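Local coordinates for AHL synthase (Burkholderia glumae, PDB 3P2H), which probably makes N-acyl-homoserine lactone quorum-sensing signals from a fatty acyl chain on acyl-carrier protein and S-adenosyl-L-methionine, releasing methylthioadenosine, at residues R75-L78 and L79-V82; G57-A60 and N61-C65; S146-R149 and M150-I154; D178-A181 and Q182-A185. The protein carries 3 engineered substitutions. All blocks are in the same frame, centred on the assembly; numbering follows the deposited sequence.

Contact 1: residues R75-L78 and L79-V82. With MTA (5'-deoxy-5'-methylthioadenosine), chain B.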
loop_
_atom_site.group_PDB
_atom_site.type_symbol
_atom_site.label_atom_id
_atom_site.label_comp_id
_atom_site.label_asym_id
_atom_site.label_seq_id
_atom_site.Cartn_x
_atom_site.Cartn_y
_atom_site.Cartn_z
ATOM N N ARG A 75 15.501 -1.953 1.856
ATOM C CA ARG A 75 15.394 -3.327 2.338
ATOM C C ARG A 75 14.581 -4.099 1.310
ATOM O O ARG A 75 13.949 -3.501 0.442
ATOM C CB ARG A 75 14.720 -3.376 3.712
ATOM C CG ARG A 75 15.582 -2.797 4.826
ATOM C CD ARG A 75 15.015 -3.099 6.208
ATOM N NE ARG A 75 15.762 -2.388 7.239
ATOM C CZ ARG A 75 15.525 -2.470 8.544
ATOM N NH1 ARG A 75 14.547 -3.242 9.003
ATOM N NH2 ARG A 75 16.270 -1.772 9.393
ATOM N N PRO A 76 14.590 -5.436 1.387
ATOM C CA PRO A 76 13.839 -6.253 0.429
ATOM C C PRO A 76 12.375 -5.852 0.279
ATOM O O PRO A 76 11.699 -5.596 1.273
ATOM C CB PRO A 76 13.989 -7.662 0.992
ATOM C CG PRO A 76 15.348 -7.617 1.640
ATOM C CD PRO A 76 15.308 -6.289 2.353
ATOM N N TYR A 77 11.901 -5.777 -0.963
ATOM C CA TYR A 77 10.498 -5.453 -1.227
ATOM C C TYR A 77 9.904 -6.189 -2.442
ATOM O O TYR A 77 10.629 -6.698 -3.296
ATOM C CB TYR A 77 10.277 -3.936 -1.315
ATOM C CG TYR A 77 10.976 -3.174 -2.423
ATOM C CD1 TYR A 77 12.331 -2.837 -2.336
ATOM C CD2 TYR A 77 10.251 -2.695 -3.511
ATOM C CE1 TYR A 77 12.937 -2.021 -3.309
ATOM C CE2 TYR A 77 10.842 -1.890 -4.481
ATOM C CZ TYR A 77 12.179 -1.551 -4.374
ATOM O OH TYR A 77 12.729 -0.708 -5.317
ATOM N N LEU A 78 8.577 -6.250 -2.489
ATOM C CA LEU A 78 7.833 -6.976 -3.521
ATOM C C LEU A 78 8.136 -6.684 -4.993
ATOM O O LEU A 78 8.473 -7.591 -5.751
ATOM C CB LEU A 78 6.329 -6.813 -3.249
ATOM C CG LEU A 78 5.335 -7.675 -4.034
ATOM C CD1 LEU A 78 5.753 -9.134 -3.972
ATOM C CD2 LEU A 78 3.937 -7.494 -3.454
ATOM N N LEU A 79 8.002 -5.433 -5.408
ATOM C CA LEU A 79 8.262 -5.065 -6.796
ATOM C C LEU A 79 9.701 -5.416 -7.178
ATOM O O LEU A 79 9.972 -5.936 -8.258
ATOM C CB LEU A 79 8.013 -3.560 -6.975
ATOM C CG LEU A 79 8.249 -2.911 -8.342
ATOM C CD1 LEU A 79 7.449 -3.631 -9.427
ATOM C CD2 LEU A 79 7.857 -1.438 -8.269
ATOM N N GLN A 80 10.620 -5.139 -6.265
ATOM C CA GLN A 80 12.037 -5.392 -6.474
ATOM C C GLN A 80 12.386 -6.851 -6.721
ATOM O O GLN A 80 13.013 -7.182 -7.727
ATOM C CB GLN A 80 12.815 -4.892 -5.262
ATOM C CG GLN A 80 14.288 -5.259 -5.249
ATOM C CD GLN A 80 14.923 -4.969 -3.907
ATOM O OE1 GLN A 80 14.534 -5.544 -2.891
ATOM N NE2 GLN A 80 15.897 -4.067 -3.891
ATOM N N GLU A 81 11.972 -7.716 -5.803
ATOM C CA GLU A 81 12.276 -9.138 -5.879
ATOM C C GLU A 81 11.345 -10.011 -6.706
ATOM O O GLU A 81 11.800 -10.920 -7.390
ATOM C CB GLU A 81 12.368 -9.710 -4.458
ATOM C CG GLU A 81 13.520 -9.121 -3.666
ATOM C CD GLU A 81 13.682 -9.735 -2.290
ATOM O OE1 GLU A 81 14.801 -9.641 -1.749
ATOM O OE2 GLU A 81 12.699 -10.295 -1.748
ATOM N N VAL A 82 10.048 -9.739 -6.647
ATOM C CA VAL A 82 9.067 -10.542 -7.367
ATOM C C VAL A 82 8.691 -10.042 -8.765
ATOM O O VAL A 82 8.647 -10.829 -9.709
ATOM C CB VAL A 82 7.780 -10.687 -6.518
ATOM C CG1 VAL A 82 6.740 -11.537 -7.254
ATOM C CG2 VAL A 82 8.125 -11.318 -5.182
HETATM C CS MTA B . 0.423 -7.193 -6.711
HETATM S "S5'" MTA B . -0.116 -7.803 -8.336
HETATM C "C5'" MTA B . -1.088 -9.263 -7.854
HETATM C "C4'" MTA B . -0.280 -10.558 -7.965
HETATM O "O4'" MTA B . 0.842 -10.459 -7.044
HETATM C "C2'" MTA B . -0.442 -12.239 -6.237
HETATM O "O2'" MTA B . -0.610 -13.632 -5.955
HETATM C "C3'" MTA B . -1.168 -11.734 -7.534
HETATM O "O3'" MTA B . -1.114 -12.755 -8.538
HETATM C "C1'" MTA B . 1.009 -11.786 -6.478
HETATM N N9 MTA B . 1.780 -11.666 -5.223
HETATM C C8 MTA B . 1.505 -10.852 -4.149
HETATM N N7 MTA B . 2.393 -10.996 -3.213
HETATM C C5 MTA B . 3.308 -11.915 -3.618
HETATM C C6 MTA B . 4.494 -12.488 -3.047
HETATM N N6 MTA B . 4.915 -12.098 -1.789
HETATM N N1 MTA B . 5.196 -13.421 -3.769
HETATM C C2 MTA B . 4.799 -13.822 -5.013
HETATM N N3 MTA B . 3.672 -13.283 -5.565
HETATM C C4 MTA B . 2.917 -12.357 -4.928
#
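Glu81 N donates to Tyr77 O at 3.0 Å with an N-H...O angle of 170°, and Val82 N donates to Leu78 O at 2.8 Å; these two i to i+4 bonds define the short helix that follows Tyr77, its N-cap. Gln80 OE1 accepts from Tyr77 N at 3.3 Å, the donor standing 35° out of the carbonyl plane: Gln80, at N3, thus supplies the side-chain half of a capping box. With CG anti to the backbone N (chi1 172°) and the chain extended beyond it, the Gln80 amide reaches back past the Tyr77 ring. Its CB makes a CH-pi contact, 3.4 Å from the Tyr77 ring centroid and almost directly over the face. The phenol OH is bonded to Pro92 O. At the exposed margin Pro76 runs alongside Glu81, whose OE2 is hydrogen-bonded to Tyr47 OH. Packing is tightest one turn along, where Leu78 CD1 meets Val82 CG2 at 3.4 Å. Both side chains touch the adenine of methylthioadenosine, Leu78 CD1 at 3.7 Å from C6 and Val82 CG1 at 3.7 Å from C2. The arrangement is a helix N-terminus whose first turn supplies an apolar wall of the nucleoside pocket.

Contact 2: residues G57-A60 and N61-C65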
loop_
_atom_site.group_PDB
_atom_site.type_symbol
_atom_site.label_atom_id
_atom_site.label_comp_id
_atom_site.label_asym_id
_atom_site.label_seq_id
_atom_site.Cartn_x
_atom_site.Cartn_y
_atom_site.Cartn_z
ATOM N N GLY A 57 -7.624 0.845 8.396
ATOM C CA GLY A 57 -8.743 1.765 8.453
ATOM C C GLY A 57 -9.837 1.018 9.185
ATOM O O GLY A 57 -10.013 -0.171 8.946
ATOM N N ARG A 58 -10.552 1.688 10.082
ATOM C CA ARG A 58 -11.631 1.037 10.837
ATOM C C ARG A 58 -12.937 1.819 10.706
ATOM O O ARG A 58 -12.932 3.043 10.720
ATOM C CB ARG A 58 -11.244 0.909 12.315
ATOM C CG ARG A 58 -10.077 -0.051 12.570
ATOM C CD ARG A 58 -9.653 -0.041 14.029
ATOM N NE ARG A 58 -8.543 -0.948 14.318
ATOM C CZ ARG A 58 -8.664 -2.260 14.499
ATOM N NH1 ARG A 58 -9.854 -2.848 14.422
ATOM N NH2 ARG A 58 -7.594 -2.985 14.780
ATOM N N ASP A 59 -14.052 1.104 10.587
ATOM C CA ASP A 59 -15.355 1.745 10.433
ATOM C C ASP A 59 -15.959 2.166 11.764
ATOM O O ASP A 59 -15.327 2.035 12.810
ATOM C CB ASP A 59 -16.320 0.818 9.675
ATOM C CG ASP A 59 -16.667 -0.450 10.447
ATOM O OD1 ASP A 59 -17.174 -1.391 9.807
ATOM O OD2 ASP A 59 -16.456 -0.519 11.678
ATOM N N ALA A 60 -17.190 2.666 11.720
ATOM C CA ALA A 60 -17.872 3.119 12.926
ATOM C C ALA A 60 -17.958 2.045 14.005
ATOM O O ALA A 60 -18.133 2.363 15.177
ATOM C CB ALA A 60 -19.282 3.626 12.578
ATOM N N ASN A 61 -17.835 0.779 13.619
ATOM C CA ASN A 61 -17.900 -0.307 14.592
ATOM C C ASN A 61 -16.521 -0.812 14.994
ATOM O O ASN A 61 -16.399 -1.849 15.644
ATOM C CB ASN A 61 -18.714 -1.480 14.049
ATOM C CG ASN A 61 -20.137 -1.095 13.710
ATOM O OD1 ASN A 61 -20.795 -0.379 14.466
ATOM N ND2 ASN A 61 -20.626 -1.583 12.577
ATOM N N GLY A 62 -15.485 -0.077 14.601
ATOM C CA GLY A 62 -14.130 -0.471 14.934
ATOM C C GLY A 62 -13.605 -1.652 14.138
ATOM O O GLY A 62 -12.550 -2.201 14.467
ATOM N N GLU A 63 -14.329 -2.051 13.095
ATOM C CA GLU A 63 -13.907 -3.175 12.263
ATOM C C GLU A 63 -13.042 -2.707 11.098
ATOM O O GLU A 63 -13.300 -1.657 10.507
ATOM C CB GLU A 63 -15.112 -3.919 11.695
ATOM C CG GLU A 63 -16.020 -4.525 12.727
ATOM C CD GLU A 63 -17.077 -5.393 12.089
ATOM O OE1 GLU A 63 -17.836 -4.881 11.235
ATOM O OE2 GLU A 63 -17.146 -6.587 12.433
ATOM N N ILE A 64 -12.034 -3.501 10.752
ATOM C CA ILE A 64 -11.146 -3.134 9.661
ATOM C C ILE A 64 -11.884 -3.026 8.336
ATOM O O ILE A 64 -12.624 -3.927 7.945
ATOM C CB ILE A 64 -9.985 -4.139 9.523
ATOM C CG1 ILE A 64 -9.180 -4.162 10.825
ATOM C CG2 ILE A 64 -9.093 -3.752 8.351
ATOM C CD1 ILE A 64 -7.909 -4.980 10.753
ATOM N N CYS A 65 -11.693 -1.900 7.659
ATOM C CA CYS A 65 -12.318 -1.671 6.368
ATOM C C CYS A 65 -11.284 -1.154 5.372
ATOM O O CYS A 65 -11.631 -0.632 4.318
ATOM C CB CYS A 65 -13.471 -0.672 6.504
ATOM S SG CYS A 65 -13.009 0.933 7.202
#
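The chain reverses here between two antiparallel strands, 53-58 and 64-72, in a surface hairpin at the edge of the molecule, and the contact is the closing of that loop on itself. Arg58 and Ile64 form the last bridge, a non-hydrogen-bonded pair with CA atoms 4.4 Å apart. Backbone bonds lie on both sides of it: Cys65 N to Gly57 O at 2.7 Å, and Asp59 N to Glu63 O at 2.9 Å. Beyond them a type I turn runs from Asp59 to Gly62, closed by Gly62 N on Asp59 O at 2.8 Å; Gly62 leaves it with a positive phi of 74°.

The Asp59 carboxylate organises the turn from inside. Its chi1 of 66° sets CG between the backbone N and the carbonyl carbon, which brings OD2 over the loop, where it accepts from Asn61 N at 2.7 Å and from Glu63 N at 3.0 Å. The two donors approach from opposite faces of the carboxylate plane, each about 50° out of it. Glu63 lies side by side with Asp59, and the like charges of Glu63 OE1 and Asp59 OD1 come within 3.8 Å, which may cost some stability.

On the other side of the hairpin Arg58 extends from CG to NE and bends back. Its NH1 donates to Gly62 O at 2.8 Å, the oxygen lying close to the guanidinium plane, while Ile64 CG1 lies over one guanidinium face, toward its rim. NH1 also forms a salt bridge with Glu18 of helix 13-30. The whole is a beta hairpin closed by a type I turn with a G1 beta bulge at Gly62, reinforced by an Asx turn at Asp59.

Contact 3: residues S146-R149 and M150-I154. Engineered in segment 146-149: Met147 (natural residue Ile). Engineered in segment 150-154: Met150 (natural residue Leu). With NOO (N-(3-oxocyclohex-1-en-1-yl)octanamide), chain C.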
loop_
_atom_site.group_PDB
_atom_site.type_symbol
_atom_site.label_atom_id
_atom_site.label_comp_id
_atom_site.label_asym_id
_atom_site.label_seq_id
_atom_site.Cartn_x
_atom_site.Cartn_y
_atom_site.Cartn_z
ATOM N N SER A 146 -7.227 0.198 -12.150
ATOM C CA SER A 146 -8.466 0.779 -11.646
ATOM C C SER A 146 -8.164 1.639 -10.419
ATOM O O SER A 146 -8.797 2.672 -10.199
ATOM C CB SER A 146 -9.463 -0.324 -11.290
ATOM O OG SER A 146 -8.913 -1.221 -10.348
ATOM N N MET A 147 -7.193 1.203 -9.622
ATOM C CA MET A 147 -6.787 1.939 -8.427
ATOM C C MET A 147 -5.996 3.166 -8.877
ATOM O O MET A 147 -6.098 4.237 -8.284
ATOM C CB MET A 147 -5.917 1.048 -7.532
ATOM C CG MET A 147 -5.454 1.706 -6.242
ATOM S SD MET A 147 -6.814 2.313 -5.222
ATOM C CE MET A 147 -7.312 0.819 -4.422
ATOM N N GLU A 148 -5.210 2.996 -9.936
ATOM C CA GLU A 148 -4.418 4.091 -10.492
ATOM C C GLU A 148 -5.354 5.220 -10.903
ATOM O O GLU A 148 -5.038 6.395 -10.728
ATOM C CB GLU A 148 -3.643 3.626 -11.731
ATOM C CG GLU A 148 -2.926 4.763 -12.463
ATOM C CD GLU A 148 -2.335 4.332 -13.794
ATOM O OE1 GLU A 148 -3.077 3.755 -14.615
ATOM O OE2 GLU A 148 -1.131 4.578 -14.022
ATOM N N ARG A 149 -6.501 4.852 -11.463
ATOM C CA ARG A 149 -7.473 5.836 -11.897
ATOM C C ARG A 149 -8.073 6.585 -10.713
ATOM O O ARG A 149 -8.365 7.772 -10.820
ATOM C CB ARG A 149 -8.570 5.167 -12.732
ATOM C CG ARG A 149 -8.064 4.665 -14.078
ATOM C CD ARG A 149 -9.207 4.350 -15.032
ATOM N NE ARG A 149 -9.923 3.127 -14.681
ATOM C CZ ARG A 149 -9.460 1.899 -14.894
ATOM N NH1 ARG A 149 -8.271 1.720 -15.459
ATOM N NH2 ARG A 149 -10.195 0.851 -14.560
ATOM N N MET A 150 -8.254 5.905 -9.583
ATOM C CA MET A 150 -8.798 6.578 -8.407
ATOM C C MET A 150 -7.776 7.558 -7.848
ATOM O O MET A 150 -8.141 8.631 -7.360
ATOM C CB MET A 150 -9.205 5.565 -7.335
ATOM C CG MET A 150 -10.493 4.823 -7.672
ATOM S SD MET A 150 -11.006 3.707 -6.352
ATOM C CE MET A 150 -10.102 2.194 -6.822
ATOM N N PHE A 151 -6.497 7.189 -7.914
ATOM C CA PHE A 151 -5.432 8.064 -7.439
ATOM C C PHE A 151 -5.473 9.338 -8.276
ATOM O O PHE A 151 -5.360 10.441 -7.750
ATOM C CB PHE A 151 -4.056 7.405 -7.595
ATOM C CG PHE A 151 -3.776 6.299 -6.602
ATOM C CD1 PHE A 151 -4.577 6.122 -5.475
ATOM C CD2 PHE A 151 -2.684 5.450 -6.784
ATOM C CE1 PHE A 151 -4.290 5.111 -4.543
ATOM C CE2 PHE A 151 -2.392 4.445 -5.863
ATOM C CZ PHE A 151 -3.195 4.276 -4.741
ATOM N N ARG A 152 -5.632 9.178 -9.584
ATOM C CA ARG A 152 -5.699 10.325 -10.484
ATOM C C ARG A 152 -6.885 11.204 -10.112
ATOM O O ARG A 152 -6.756 12.421 -10.016
ATOM C CB ARG A 152 -5.832 9.861 -11.937
ATOM C CG ARG A 152 -4.584 9.170 -12.470
ATOM C CD ARG A 152 -4.779 8.658 -13.899
ATOM N NE ARG A 152 -3.550 8.083 -14.435
ATOM C CZ ARG A 152 -3.468 7.414 -15.582
ATOM N NH1 ARG A 152 -4.547 7.226 -16.333
ATOM N NH2 ARG A 152 -2.301 6.926 -15.978
ATOM N N ARG A 153 -8.036 10.584 -9.884
ATOM C CA ARG A 153 -9.234 11.329 -9.522
ATOM C C ARG A 153 -9.062 12.051 -8.183
ATOM O O ARG A 153 -9.527 13.177 -8.012
ATOM C CB ARG A 153 -10.440 10.391 -9.445
ATOM C CG ARG A 153 -11.761 11.130 -9.311
ATOM C CD ARG A 153 -12.052 11.894 -10.593
ATOM N NE ARG A 153 -13.229 12.752 -10.498
ATOM C CZ ARG A 153 -13.584 13.622 -11.439
ATOM N NH1 ARG A 153 -12.852 13.737 -12.543
ATOM N NH2 ARG A 153 -14.655 14.394 -11.271
ATOM N N ILE A 154 -8.398 11.397 -7.234
ATOM C CA ILE A 154 -8.166 11.996 -5.923
ATOM C C ILE A 154 -7.270 13.225 -6.055
ATOM O O ILE A 154 -7.327 14.134 -5.228
ATOM C CB ILE A 154 -7.525 10.979 -4.937
ATOM C CG1 ILE A 154 -8.540 9.885 -4.595
ATOM C CG2 ILE A 154 -7.071 11.687 -3.668
ATOM C CD1 ILE A 154 -8.013 8.830 -3.641
HETATM C C1 NOO C . -7.443 -2.906 -5.247
HETATM O O1 NOO C . -8.192 -2.425 -6.092
HETATM C C2 NOO C . -5.972 -2.523 -5.147
HETATM C C3 NOO C . -4.998 -3.417 -4.682
HETATM C C4 NOO C . -5.489 -4.741 -4.061
HETATM C C5 NOO C . -6.907 -4.660 -3.367
HETATM C C6 NOO C . -7.993 -3.976 -4.252
HETATM N N7 NOO C . -3.556 -3.204 -4.745
HETATM C C8 NOO C . -2.473 -3.389 -3.845
HETATM O O8 NOO C . -2.241 -4.430 -3.238
HETATM C C9 NOO C . -1.489 -2.227 -3.586
HETATM C C10 NOO C . -1.499 -0.977 -4.503
HETATM C C11 NOO C . -0.080 -0.346 -4.538
HETATM C C12 NOO C . -0.114 1.193 -4.545
HETATM C C13 NOO C . 1.306 1.778 -4.707
HETATM C C14 NOO C . 1.283 3.118 -5.466
HETATM C C15 NOO C . 2.647 3.814 -5.425
#
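Met147 and Phe151, one turn apart on helix 145-154, make the compact side of this contact, whereas Arg149 and Arg152 mark its exposed side. Met147 is an engineered residue, isoleucine in nature, as is Met150, naturally leucine. With chi1 at -179°, Met147 CG sits over the Phe151 ring face, 4.1 Å from the centroid; the bend at chi2 (57°) brings SD obliquely beside the ring, 4.5 Å from that centroid, a Met-aromatic contact. SD also meets the terminal CE of Met150 at 3.7 Å. Underneath, Phe151 N donates to Met147 O at 3.0 Å, and that carbonyl oxygen lies over the rim of one ring face. A further bend at chi3 turns Met147 CE to the inhibitor N-(3-oxocyclohex-1-en-1-yl)octanamide, 3.7 Å from its C2, and Phe151 CE2 is 3.9 Å from C14 of the acyl tail.

Glu148 is a buried acid held by Arg160, whose NE forms a salt bridge with OE2. Over this carboxylate the exposed Arg152 guanidinium is laid, planes 26° apart, with NH2 3.3 Å from Glu148 OE2: a salt bridge of charges alone, no N-H pointing at the oxygen. Arg149 is exposed, its guanidinium folded back over Ser146 CA.

Around the helix, Phe151 packs on Leu124 of helix 120-133 and Ile177 of strand 170-178, while Met150 touches Val120 and Glu148 rests on Val173, wedging the segment between helix and sheet.

Contact 4: residues D178-A181 and Q182-A185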
loop_
_atom_site.group_PDB
_atom_site.type_symbol
_atom_site.label_atom_id
_atom_site.label_comp_id
_atom_site.label_asym_id
_atom_site.label_seq_id
_atom_site.Cartn_x
_atom_site.Cartn_y
_atom_site.Cartn_z
ATOM N N ASP A 178 4.498 10.928 -6.266
ATOM C CA ASP A 178 5.444 11.920 -5.765
ATOM C C ASP A 178 4.868 12.613 -4.546
ATOM O O ASP A 178 3.765 13.150 -4.600
ATOM C CB ASP A 178 5.755 12.989 -6.822
ATOM C CG ASP A 178 6.645 12.478 -7.936
ATOM O OD1 ASP A 178 7.149 11.343 -7.833
ATOM O OD2 ASP A 178 6.848 13.226 -8.917
ATOM N N ILE A 179 5.608 12.596 -3.446
ATOM C CA ILE A 179 5.146 13.266 -2.241
ATOM C C ILE A 179 5.548 14.735 -2.379
ATOM O O ILE A 179 6.476 15.213 -1.730
ATOM C CB ILE A 179 5.772 12.641 -0.972
ATOM C CG1 ILE A 179 5.396 11.157 -0.897
ATOM C CG2 ILE A 179 5.264 13.370 0.274
ATOM C CD1 ILE A 179 6.019 10.392 0.273
ATOM N N ASP A 180 4.845 15.439 -3.261
ATOM C CA ASP A 180 5.116 16.843 -3.509
ATOM C C ASP A 180 3.930 17.703 -3.073
ATOM O O ASP A 180 2.962 17.199 -2.496
ATOM C CB ASP A 180 5.416 17.066 -5.000
ATOM C CG ASP A 180 4.302 16.566 -5.911
ATOM O OD1 ASP A 180 3.183 16.296 -5.421
ATOM O OD2 ASP A 180 4.548 16.457 -7.131
ATOM N N ALA A 181 4.003 19.000 -3.361
ATOM C CA ALA A 181 2.940 19.926 -2.981
ATOM C C ALA A 181 1.561 19.466 -3.456
ATOM O O ALA A 181 0.589 19.530 -2.708
ATOM C CB ALA A 181 3.247 21.324 -3.524
ATOM N N GLN A 182 1.480 18.994 -4.696
ATOM C CA GLN A 182 0.218 18.534 -5.263
ATOM C C GLN A 182 -0.379 17.365 -4.485
ATOM O O GLN A 182 -1.553 17.384 -4.114
ATOM C CB GLN A 182 0.416 18.101 -6.717
ATOM C CG GLN A 182 -0.889 17.770 -7.429
ATOM C CD GLN A 182 -0.672 17.185 -8.817
ATOM O OE1 GLN A 182 0.115 17.703 -9.605
ATOM N NE2 GLN A 182 -1.376 16.107 -9.118
ATOM N N THR A 183 0.433 16.335 -4.270
ATOM C CA THR A 183 -0.006 15.146 -3.549
ATOM C C THR A 183 -0.428 15.487 -2.126
ATOM O O THR A 183 -1.479 15.051 -1.662
ATOM C CB THR A 183 1.112 14.085 -3.509
ATOM O OG1 THR A 183 1.275 13.517 -4.816
ATOM C CG2 THR A 183 0.767 12.977 -2.501
ATOM N N LEU A 184 0.393 16.270 -1.436
ATOM C CA LEU A 184 0.087 16.663 -0.067
ATOM C C LEU A 184 -1.224 17.452 -0.006
ATOM O O LEU A 184 -2.094 17.164 0.814
ATOM C CB LEU A 184 1.240 17.496 0.511
ATOM C CG LEU A 184 2.591 16.782 0.669
ATOM C CD1 LEU A 184 3.669 17.768 1.094
ATOM C CD2 LEU A 184 2.459 15.662 1.691
ATOM N N ALA A 185 -1.368 18.445 -0.879
ATOM C CA ALA A 185 -2.582 19.257 -0.901
ATOM C C ALA A 185 -3.808 18.406 -1.202
ATOM O O ALA A 185 -4.843 18.549 -0.559
ATOM C CB ALA A 185 -2.452 20.368 -1.937
#
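Strand 170-178 ends in an inverse gamma turn centred on Ile179, after which helix 181-186 starts with Leu184 N bonded to Asp180 O at 2.9 Å and Ala185 N to Ala181 O at 2.9 Å. Asp180 is the N-cap. Its chi1 of 56° holds the carboxylate back over the first turn, and OD1 accepts from Thr183 N at 3.0 Å with an N-H...O angle of 174°, the donor lying nearly on the C-O axis. The other oxygen, OD2, bonds to His157 ND1, so the cap is shared between the helix start and the neighbouring strand.

Thr183 donates a second time, now from its hydroxyl. With OG1 beside the backbone N (chi1 -71°), it reaches Asp178 O at 2.5 Å, a short distance, almost in line with the carbonyl. It also takes part in a bond with His157 N, so this buried hydroxyl bridges the strand end and His157. On the apolar side Ile179 CG2 meets Leu184 CD2 at 3.9 Å, the two side chains crossing at a slant.

Asp178 OD1 is hydrogen-bonded to Gln138 NE2 of strand 138-144, and its side chain touches His157 and His159 of strand 157-160. The turn at Ile179 packs on Val128 and Ala132 of helix 120-133. Helix 181-186 itself meets the His157 region through Thr183 and Gln182, whose NE2 bonds to Gly155 O, and the C-terminal end at Leu193 and Cys194 through Leu184.

How the contacts relate
Along the chain the order is contact 2, contact 1, contact 3 and contact 4, all within the one autoinducer synthase fold. Contact 2 closes the hairpin of strands 53-58 and 64-72; contact 1 follows strand 64-72 but lies on the opposite side of the chain's centre, about 30 Å away between centres. Contacts 3 and 4 are the nearest pair, about 15 Å between centres and about 7 Å between nearest atoms; both border helix 120-133 and strand 170-178. No two contacts touch. Contacts 1 and 3, about 23 Å apart between centres, meet different ligands, methylthioadenosine and the octanamide inhibitor, whereas contacts 2 and 4 are a hairpin turn and a helix cap, farther from the chain's centre.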